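Local coordinates for protein phenylalanine ammonia-lyase (Rhodosporidium toruloides, PDB 1Y2M) that catalyses the non-oxidative deamination of L-phenylalanine and L-tyrosine to trans-cinnamic and p-coumaric acid, releasing ammonium, at residues L291-L296 with G433-T438; M299-M304 with R340-H345; R362-T367 with L440-N445. One frame throughout, in Å; residues are numbered along the deposited sequence.

Interaction 1: residues L291-L296 with G433-T438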
loop_
_atom_site.group_PDB
_atom_site.type_symbol
_atom_site.label_atom_id
_atom_site.label_comp_id
_atom_site.label_asym_id
_atom_site.label_seq_id
_atom_site.Cartn_x
_atom_site.Cartn_y
_atom_site.Cartn_z
ATOM N N LEU B 291 -10.968 -23.679 -1.538
ATOM C CA LEU B 291 -11.310 -25.002 -2.108
ATOM C C LEU B 291 -11.811 -24.861 -3.530
ATOM O O LEU B 291 -11.495 -25.660 -4.409
ATOM C CB LEU B 291 -12.304 -25.759 -1.233
ATOM C CG LEU B 291 -11.758 -26.199 0.145
ATOM C CD1 LEU B 291 -12.824 -27.041 0.885
ATOM C CD2 LEU B 291 -10.480 -26.992 0.025
ATOM N N LEU B 292 -12.585 -23.832 -3.782
ATOM C CA LEU B 292 -13.091 -23.572 -5.148
ATOM C C LEU B 292 -11.948 -23.261 -6.131
ATOM O O LEU B 292 -11.964 -23.667 -7.288
ATOM C CB LEU B 292 -14.157 -22.482 -5.127
ATOM C CG LEU B 292 -14.729 -21.995 -6.463
ATOM C CD1 LEU B 292 -15.391 -23.181 -7.220
ATOM C CD2 LEU B 292 -15.704 -20.847 -6.312
ATOM N N SER B 293 -10.935 -22.552 -5.659
ATOM C CA SER B 293 -9.741 -22.241 -6.458
ATOM C C SER B 293 -9.053 -23.536 -6.912
ATOM O O SER B 293 -8.579 -23.653 -8.044
ATOM C CB SER B 293 -8.753 -21.413 -5.636
ATOM O OG SER B 293 -7.606 -21.174 -6.442
ATOM N N GLN B 294 -8.999 -24.504 -6.007
ATOM C CA GLN B 294 -8.386 -25.808 -6.294
ATOM C C GLN B 294 -9.221 -26.591 -7.319
ATOM O O GLN B 294 -8.708 -27.204 -8.263
ATOM C CB GLN B 294 -8.241 -26.599 -5.015
ATOM C CG GLN B 294 -7.144 -25.979 -4.182
ATOM C CD GLN B 294 -6.936 -26.647 -2.838
ATOM O OE1 GLN B 294 -6.787 -27.862 -2.785
ATOM N NE2 GLN B 294 -6.912 -25.876 -1.777
ATOM N N SER B 295 -10.523 -26.563 -7.113
ATOM C CA SER B 295 -11.451 -27.190 -8.038
ATOM C C SER B 295 -11.360 -26.602 -9.451
ATOM O O SER B 295 -11.333 -27.312 -10.455
ATOM C CB SER B 295 -12.891 -27.140 -7.492
ATOM O OG SER B 295 -12.996 -27.886 -6.267
ATOM N N LEU B 296 -11.281 -25.278 -9.531
ATOM C CA LEU B 296 -11.139 -24.585 -10.789
ATOM C C LEU B 296 -9.802 -24.870 -11.442
ATOM O O LEU B 296 -9.738 -25.013 -12.655
ATOM C CB LEU B 296 -11.290 -23.086 -10.555
ATOM C CG LEU B 296 -12.719 -22.641 -10.322
ATOM C CD1 LEU B 296 -12.748 -21.227 -9.864
ATOM C CD2 LEU B 296 -13.491 -22.756 -11.607
ATOM N N GLY B 433 -6.780 -15.004 -6.159
ATOM C CA GLY B 433 -7.313 -14.281 -7.321
ATOM C C GLY B 433 -6.276 -14.179 -8.467
ATOM O O GLY B 433 -6.594 -14.448 -9.642
ATOM N N LYS B 434 -5.047 -13.778 -8.181
ATOM C CA LYS B 434 -4.036 -13.711 -9.222
ATOM C C LYS B 434 -3.845 -15.067 -9.902
ATOM O O LYS B 434 -3.806 -15.138 -11.117
ATOM C CB LYS B 434 -2.736 -13.171 -8.637
ATOM C CG LYS B 434 -1.650 -13.051 -9.669
ATOM C CD LYS B 434 -1.907 -11.993 -10.732
ATOM C CE LYS B 434 -0.696 -11.886 -11.658
ATOM N NZ LYS B 434 -0.668 -10.727 -12.650
ATOM N N LEU B 435 -3.802 -16.157 -9.142
ATOM C CA LEU B 435 -3.682 -17.484 -9.745
ATOM C C LEU B 435 -4.799 -17.817 -10.706
ATOM O O LEU B 435 -4.578 -18.157 -11.881
ATOM C CB LEU B 435 -3.659 -18.552 -8.647
ATOM C CG LEU B 435 -3.366 -19.969 -9.193
ATOM C CD1 LEU B 435 -1.922 -20.007 -9.855
ATOM C CD2 LEU B 435 -3.501 -21.004 -8.127
ATOM N N ASN B 436 -6.020 -17.740 -10.210
ATOM C CA ASN B 436 -7.138 -18.130 -11.050
ATOM C C ASN B 436 -7.282 -17.138 -12.213
ATOM O O ASN B 436 -7.664 -17.528 -13.308
ATOM C CB ASN B 436 -8.432 -18.265 -10.224
ATOM C CG ASN B 436 -8.334 -19.417 -9.226
ATOM O OD1 ASN B 436 -8.276 -19.196 -8.054
ATOM N ND2 ASN B 436 -8.273 -20.663 -9.722
ATOM N N PHE B 437 -7.001 -15.862 -12.012
ATOM C CA PHE B 437 -7.057 -14.931 -13.170
ATOM C C PHE B 437 -6.059 -15.439 -14.242
ATOM O O PHE B 437 -6.347 -15.462 -15.432
ATOM C CB PHE B 437 -6.608 -13.545 -12.746
ATOM C CG PHE B 437 -6.276 -12.644 -13.895
ATOM C CD1 PHE B 437 -7.251 -12.209 -14.767
ATOM C CD2 PHE B 437 -4.984 -12.278 -14.116
ATOM C CE1 PHE B 437 -6.941 -11.406 -15.846
ATOM C CE2 PHE B 437 -4.644 -11.491 -15.211
ATOM C CZ PHE B 437 -5.641 -11.050 -16.068
ATOM N N THR B 438 -4.839 -15.753 -13.834
ATOM C CA THR B 438 -3.816 -16.158 -14.814
ATOM C C THR B 438 -4.179 -17.454 -15.501
ATOM O O THR B 438 -3.941 -17.629 -16.728
ATOM C CB THR B 438 -2.376 -16.307 -14.258
ATOM O OG1 THR B 438 -2.288 -17.344 -13.261
ATOM C CG2 THR B 438 -1.918 -14.995 -13.651
#
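Ser-293 and Asn-436 join two long helices, 273-303 and 416-443, in the core of the helical bundle of the PAL/histidase family. The two short segments run nearly the same way, with 21° between their axes. Their axes come within 10.4 Å, and the CA atoms of Ser-293 and Asn-436 are 6.7 Å apart.

The side chain of Asn-436 leaves its helix toward the other one. CB carries the amide between the two helices. With CG anti to the carbonyl carbon (chi1 -66°), the amide meets Ser-293. CG lies 3.4 Å from Ser-293 OG. OD1 accepts a hydrogen bond from this hydroxyl, with an OG-to-OD1 distance of 2.6 Å. The hydroxyl lies in the amide plane and uses a lone pair, at a C=O...OG angle of 118°. ND2 turns to the backbone and gives a weak but fairly straight bond to Ser-293 O, 3.4 Å away. Asn-436 thus holds the serine hydroxyl firmly and its backbone carbonyl only weakly. A leucine in its place would probably leave the buried Ser-293 hydroxyl without its acceptor. Leu-524 and His-527 of helix 506-560 also touch Asn-436, and Leu-372 of helix 368-391 packs on Ser-293. Beside the polar pair, Leu-296 CB lies alongside the amide, 4.0 Å from Asn-436 ND2.

Interaction 2: residues M299-M304 with R340-H345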
loop_
_atom_site.group_PDB
_atom_site.type_symbol
_atom_site.label_atom_id
_atom_site.label_comp_id
_atom_site.label_asym_id
_atom_site.label_seq_id
_atom_site.Cartn_x
_atom_site.Cartn_y
_atom_site.Cartn_z
HETATM N N MSE B 299 -10.337 -28.238 -13.082
HETATM C CA MSE B 299 -11.201 -28.159 -14.286
HETATM C C MSE B 299 -10.521 -27.465 -15.442
HETATM O O MSE B 299 -10.756 -27.742 -16.626
HETATM C CB MSE B 299 -12.531 -27.543 -13.915
HETATM C CG MSE B 299 -13.216 -28.406 -12.961
HETATM SE SE MSE B 299 -15.020 -27.758 -12.524
HETATM C CE MSE B 299 -15.935 -28.578 -13.946
ATOM N N THR B 300 -9.676 -26.506 -15.095
ATOM C CA THR B 300 -8.840 -25.847 -16.121
ATOM C C THR B 300 -7.812 -26.797 -16.727
ATOM O O THR B 300 -7.533 -26.743 -17.931
ATOM C CB THR B 300 -8.206 -24.555 -15.585
ATOM O OG1 THR B 300 -9.222 -23.679 -15.036
ATOM C CG2 THR B 300 -7.461 -23.803 -16.686
ATOM N N VAL B 301 -7.182 -27.645 -15.913
ATOM C CA VAL B 301 -6.247 -28.620 -16.476
ATOM C C VAL B 301 -7.040 -29.463 -17.487
ATOM O O VAL B 301 -6.554 -29.754 -18.587
ATOM C CB VAL B 301 -5.610 -29.517 -15.376
ATOM C CG1 VAL B 301 -4.829 -30.669 -15.985
ATOM C CG2 VAL B 301 -4.698 -28.702 -14.419
ATOM N N GLU B 302 -8.270 -29.835 -17.128
ATOM C CA GLU B 302 -9.093 -30.635 -18.048
ATOM C C GLU B 302 -9.418 -29.870 -19.346
ATOM O O GLU B 302 -9.178 -30.347 -20.442
ATOM C CB GLU B 302 -10.375 -31.105 -17.349
ATOM C CG GLU B 302 -10.107 -32.089 -16.235
ATOM C CD GLU B 302 -11.418 -32.680 -15.704
ATOM O OE1 GLU B 302 -12.125 -31.922 -15.022
ATOM O OE2 GLU B 302 -11.767 -33.872 -15.991
ATOM N N ALA B 303 -9.888 -28.626 -19.231
ATOM C CA ALA B 303 -10.233 -27.839 -20.416
ATOM C C ALA B 303 -9.002 -27.606 -21.303
ATOM O O ALA B 303 -9.116 -27.542 -22.497
ATOM C CB ALA B 303 -10.808 -26.509 -20.028
HETATM N N MSE B 304 -7.823 -27.506 -20.690
HETATM C CA MSE B 304 -6.571 -27.225 -21.422
HETATM C C MSE B 304 -5.887 -28.492 -21.900
HETATM O O MSE B 304 -4.828 -28.421 -22.467
HETATM C CB MSE B 304 -5.629 -26.454 -20.515
HETATM C CG MSE B 304 -6.128 -25.079 -20.137
HETATM SE SE MSE B 304 -5.741 -23.858 -21.675
HETATM C CE MSE B 304 -3.750 -23.696 -21.539
ATOM N N ARG B 340 -10.664 -37.997 -18.575
ATOM C CA ARG B 340 -10.208 -38.340 -19.909
ATOM C C ARG B 340 -9.853 -37.090 -20.686
ATOM O O ARG B 340 -9.507 -37.180 -21.851
ATOM C CB ARG B 340 -11.277 -39.160 -20.645
ATOM C CG ARG B 340 -11.532 -40.525 -20.005
ATOM C CD ARG B 340 -12.678 -41.292 -20.662
ATOM N NE ARG B 340 -12.456 -41.496 -22.092
ATOM C CZ ARG B 340 -13.410 -41.580 -23.023
ATOM N NH1 ARG B 340 -14.716 -41.487 -22.717
ATOM N NH2 ARG B 340 -13.045 -41.755 -24.287
ATOM N N PHE B 341 -9.864 -35.933 -20.037
ATOM C CA PHE B 341 -9.375 -34.682 -20.640
ATOM C C PHE B 341 -7.889 -34.435 -20.236
ATOM O O PHE B 341 -7.014 -34.205 -21.068
ATOM C CB PHE B 341 -10.160 -33.477 -20.150
ATOM C CG PHE B 341 -11.545 -33.281 -20.748
ATOM C CD1 PHE B 341 -11.748 -33.148 -22.122
ATOM C CD2 PHE B 341 -12.638 -33.129 -19.909
ATOM C CE1 PHE B 341 -12.998 -32.886 -22.642
ATOM C CE2 PHE B 341 -13.917 -32.886 -20.445
ATOM C CZ PHE B 341 -14.079 -32.740 -21.799
ATOM N N ALA B 342 -7.628 -34.492 -18.942
ATOM C CA ALA B 342 -6.255 -34.318 -18.435
ATOM C C ALA B 342 -5.417 -35.518 -18.840
ATOM O O ALA B 342 -5.918 -36.661 -18.870
ATOM C CB ALA B 342 -6.244 -34.186 -16.938
ATOM N N VAL B 343 -4.141 -35.260 -19.130
ATOM C CA VAL B 343 -3.141 -36.286 -19.446
ATOM C C VAL B 343 -2.497 -36.825 -18.163
ATOM O O VAL B 343 -2.035 -36.053 -17.320
ATOM C CB VAL B 343 -2.086 -35.702 -20.384
ATOM C CG1 VAL B 343 -1.013 -36.727 -20.730
ATOM C CG2 VAL B 343 -2.777 -35.175 -21.652
ATOM N N HIS B 344 -2.482 -38.157 -18.020
ATOM C CA HIS B 344 -2.020 -38.807 -16.786
ATOM C C HIS B 344 -0.570 -39.293 -16.855
ATOM O O HIS B 344 -0.180 -39.848 -17.862
ATOM C CB HIS B 344 -2.975 -39.948 -16.446
ATOM C CG HIS B 344 -4.346 -39.454 -16.115
ATOM N ND1 HIS B 344 -4.652 -38.923 -14.881
ATOM C CD2 HIS B 344 -5.454 -39.307 -16.878
ATOM C CE1 HIS B 344 -5.907 -38.504 -14.891
ATOM N NE2 HIS B 344 -6.418 -38.741 -16.088
ATOM N N HIS B 345 0.202 -39.071 -15.775
ATOM C CA HIS B 345 1.652 -39.383 -15.763
ATOM C C HIS B 345 1.850 -40.861 -16.062
ATOM O O HIS B 345 2.733 -41.236 -16.833
ATOM C CB HIS B 345 2.332 -38.980 -14.406
ATOM C CG HIS B 345 3.670 -39.622 -14.174
ATOM N ND1 HIS B 345 4.847 -39.121 -14.693
ATOM C CD2 HIS B 345 4.014 -40.741 -13.483
ATOM C CE1 HIS B 345 5.855 -39.890 -14.323
ATOM N NE2 HIS B 345 5.374 -40.897 -13.611
#
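Glu-302 and Ala-342 bring the two backbones close, with their CA atoms 4.7 Å apart where the irregular chain of 340-345 passes the last turn of helix 273-303. The contact is made by packing. Phe-341 CB sits 3.3 Å from Glu-302 O and 3.7 Å from Glu-302 CB. Phe-341 CG is anti to its carbonyl carbon (chi1 -76°), and the ring leads off from the segment 299-304, toward Phe-542 and Arg-538 of helix 506-560. The Glu-302 side chain crosses the phenylalanine at about a right angle. Its carboxylate plane stands 80° from the ring plane, and OE2 lies 4.1 Å from Phe-341 CD2.

The polar end of Glu-302 belongs to a wider network at this helix end. OE2 bonds Ser-339 OG and Ser-659 N, and OE1 bonds Thr-662 OG1, so the buried carboxylate is well supplied. Ser-339 OG is also bonded by Phe-341 N, as in an ST turn, and by Ala-342 N. The serine therefore links the glutamate to the bend that presents both residues. Next to this, the CG1 branch of Val-301 meets the methyl of Ala-342 at 3.9 Å. Leu-336 of helix 323-336 packs against Val-301, Glu-302 and Ala-342 alike.

Interaction 3: residues R362-T367 with L440-N445; sequences RYPLRT and LTEMLN
Arg-362 and Glu-442 form a salt bridge between the N-cap of the short helix 363-366 and the last turn of helix 416-443. The glutamate is buried. NH1 donates to Glu-442 OE2 at 2.8 Å. The oxygen lies near the guanidinium plane, but the nitrogen comes from above the carboxylate plane, and the two planes are 89° apart. NH1 has a second acceptor in Met-448 O.

Glu-442 is extended, with CG anti to the backbone N (chi1 -180°), so its carboxylate reaches the start of the short helix. Two waters complete the link. Water 1 donates to Glu-442 OE2 at 2.6 Å and accepts from Arg-362 N. Water 2 donates to Glu-442 OE1 at 2.7 Å and accepts from Leu-365 N. Both carboxylate oxygens are thus supplied, and through the waters they meet backbone N-H groups near a helix start. Pro-364 CD packs 3.9 Å from OE1.

Arg-366, which probably binds cinnamate, gives its NE to Asp-361 O and NH1 to Gly-410 O of the second subunit. On the flank, Leu-365 packs on Thr-300 and Val-301 of helix 273-303, while Met-443 lies between that helix and helix 506-560.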
loop_
_atom_site.group_PDB
_atom_site.type_symbol
_atom_site.label_atom_id
_atom_site.label_comp_id
_atom_site.label_asym_id
_atom_site.label_seq_id
_atom_site.Cartn_x
_atom_site.Cartn_y
_atom_site.Cartn_z
ATOM N N ARG B 362 2.055 -24.201 -18.357
ATOM C CA ARG B 362 2.617 -22.997 -17.828
ATOM C C ARG B 362 2.381 -22.910 -16.311
ATOM O O ARG B 362 1.730 -23.762 -15.717
ATOM C CB ARG B 362 2.019 -21.800 -18.570
ATOM C CG ARG B 362 2.375 -21.817 -20.070
ATOM C CD ARG B 362 1.668 -20.664 -20.737
ATOM N NE ARG B 362 1.897 -20.633 -22.179
ATOM C CZ ARG B 362 1.103 -21.217 -23.073
ATOM N NH1 ARG B 362 0.035 -21.909 -22.696
ATOM N NH2 ARG B 362 1.396 -21.110 -24.365
ATOM N N TYR B 363 2.883 -21.850 -15.711
ATOM C CA TYR B 363 2.965 -21.838 -14.257
ATOM C C TYR B 363 1.621 -21.769 -13.556
ATOM O O TYR B 363 1.501 -22.300 -12.399
ATOM C CB TYR B 363 3.875 -20.707 -13.765
ATOM C CG TYR B 363 5.362 -20.891 -13.948
ATOM C CD1 TYR B 363 5.918 -21.876 -14.757
ATOM C CD2 TYR B 363 6.221 -19.937 -13.377
ATOM C CE1 TYR B 363 7.340 -21.960 -14.928
ATOM C CE2 TYR B 363 7.538 -20.000 -13.559
ATOM C CZ TYR B 363 8.109 -20.996 -14.295
ATOM O OH TYR B 363 9.494 -20.930 -14.420
ATOM N N PRO B 364 0.600 -21.085 -14.147
ATOM C CA PRO B 364 -0.687 -21.063 -13.444
ATOM C C PRO B 364 -1.261 -22.440 -13.063
ATOM O O PRO B 364 -1.906 -22.593 -12.045
ATOM C CB PRO B 364 -1.591 -20.271 -14.405
ATOM C CG PRO B 364 -0.561 -19.284 -15.019
ATOM C CD PRO B 364 0.585 -20.202 -15.341
ATOM N N LEU B 365 -0.975 -23.439 -13.881
ATOM C CA LEU B 365 -1.369 -24.811 -13.597
ATOM C C LEU B 365 -0.242 -25.587 -12.894
ATOM O O LEU B 365 -0.457 -26.203 -11.846
ATOM C CB LEU B 365 -1.730 -25.492 -14.921
ATOM C CG LEU B 365 -2.995 -24.927 -15.577
ATOM C CD1 LEU B 365 -3.294 -25.693 -16.896
ATOM C CD2 LEU B 365 -4.243 -24.907 -14.627
ATOM N N ARG B 366 0.958 -25.554 -13.467
ATOM C CA ARG B 366 2.052 -26.416 -12.997
ATOM C C ARG B 366 2.610 -26.010 -11.629
ATOM O O ARG B 366 3.150 -26.861 -10.935
ATOM C CB ARG B 366 3.160 -26.479 -14.026
ATOM C CG ARG B 366 4.439 -27.266 -13.621
ATOM C CD ARG B 366 5.204 -27.728 -14.835
ATOM N NE ARG B 366 5.567 -26.657 -15.761
ATOM C CZ ARG B 366 6.773 -26.115 -15.888
ATOM N NH1 ARG B 366 7.776 -26.463 -15.085
ATOM N NH2 ARG B 366 6.972 -25.185 -16.807
ATOM N N THR B 367 2.473 -24.737 -11.256
ATOM C CA THR B 367 2.965 -24.292 -9.936
ATOM C C THR B 367 1.842 -24.017 -8.953
ATOM O O THR B 367 2.068 -23.406 -7.874
ATOM C CB THR B 367 3.895 -23.024 -10.018
ATOM O OG1 THR B 367 3.122 -21.850 -10.296
ATOM C CG2 THR B 367 5.027 -23.212 -11.010
ATOM N N LEU B 440 -7.378 -18.452 -16.059
ATOM C CA LEU B 440 -8.513 -18.120 -16.903
ATOM C C LEU B 440 -8.019 -17.351 -18.133
ATOM O O LEU B 440 -8.393 -17.674 -19.236
ATOM C CB LEU B 440 -9.494 -17.264 -16.130
ATOM C CG LEU B 440 -10.660 -16.695 -16.962
ATOM C CD1 LEU B 440 -11.472 -17.809 -17.546
ATOM C CD2 LEU B 440 -11.585 -15.862 -16.083
ATOM N N THR B 441 -7.132 -16.365 -17.963
ATOM C CA THR B 441 -6.783 -15.509 -19.100
ATOM C C THR B 441 -5.934 -16.281 -20.123
ATOM O O THR B 441 -5.988 -16.023 -21.327
ATOM C CB THR B 441 -6.210 -14.182 -18.624
ATOM O OG1 THR B 441 -6.325 -13.213 -19.706
ATOM C CG2 THR B 441 -4.799 -14.332 -18.159
ATOM N N GLU B 442 -5.193 -17.285 -19.672
ATOM C CA GLU B 442 -4.483 -18.183 -20.569
ATOM C C GLU B 442 -5.479 -18.983 -21.395
ATOM O O GLU B 442 -5.348 -19.111 -22.613
ATOM C CB GLU B 442 -3.569 -19.098 -19.761
ATOM C CG GLU B 442 -2.760 -20.088 -20.597
ATOM C CD GLU B 442 -1.865 -20.984 -19.760
ATOM O OE1 GLU B 442 -1.640 -20.706 -18.539
ATOM O OE2 GLU B 442 -1.397 -22.003 -20.338
HETATM N N MSE B 443 -6.474 -19.514 -20.712
HETATM C CA MSE B 443 -7.509 -20.312 -21.347
HETATM C C MSE B 443 -8.313 -19.519 -22.381
HETATM O O MSE B 443 -8.786 -20.107 -23.348
HETATM C CB MSE B 443 -8.482 -20.914 -20.303
HETATM C CG MSE B 443 -9.377 -21.899 -20.858
HETATM SE SE MSE B 443 -10.432 -22.792 -19.440
HETATM C CE MSE B 443 -11.283 -21.167 -18.688
ATOM N N LEU B 444 -8.483 -18.215 -22.143
ATOM C CA LEU B 444 -9.203 -17.314 -23.045
ATOM C C LEU B 444 -8.318 -16.693 -24.138
ATOM O O LEU B 444 -8.778 -15.815 -24.914
ATOM C CB LEU B 444 -9.875 -16.211 -22.231
ATOM C CG LEU B 444 -10.929 -16.735 -21.237
ATOM C CD1 LEU B 444 -11.606 -15.511 -20.553
ATOM C CD2 LEU B 444 -11.899 -17.685 -21.839
ATOM N N ASN B 445 -7.058 -17.096 -24.169
ATOM C CA ASN B 445 -6.092 -16.641 -25.178
ATOM C C ASN B 445 -5.917 -17.674 -26.265
ATOM O O ASN B 445 -5.364 -18.748 -26.033
ATOM C CB ASN B 445 -4.752 -16.339 -24.483
ATOM C CG ASN B 445 -3.756 -15.643 -25.398
ATOM O OD1 ASN B 445 -3.619 -16.011 -26.564
ATOM N ND2 ASN B 445 -3.066 -14.636 -24.888
HETATM O O HOH W 1 -0.534 -24.225 -19.338
HETATM O O HOH W 2 -0.958 -22.707 -16.867
#

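Overall arrangement
From the N terminus, helix 273-303 comes first and serves two contacts. Its segment 291-296 opens interaction 1, which closes only at 433-438 on helix 416-443. Interaction 2 starts a few residues on, at 299-304, and closes at 340-345, so its loop is nested inside that of interaction 1. Interaction 3 opens later, at 362-367, and closes at 440-445. It follows interaction 2 in series but crosses interaction 1. The contacts touch: Pro-364 meets Leu-435 and Thr-438, and Met-304 meets Glu-442. Together they tie both long helices to the loop at 340-345 and to short helix 363-366, close to the second subunit.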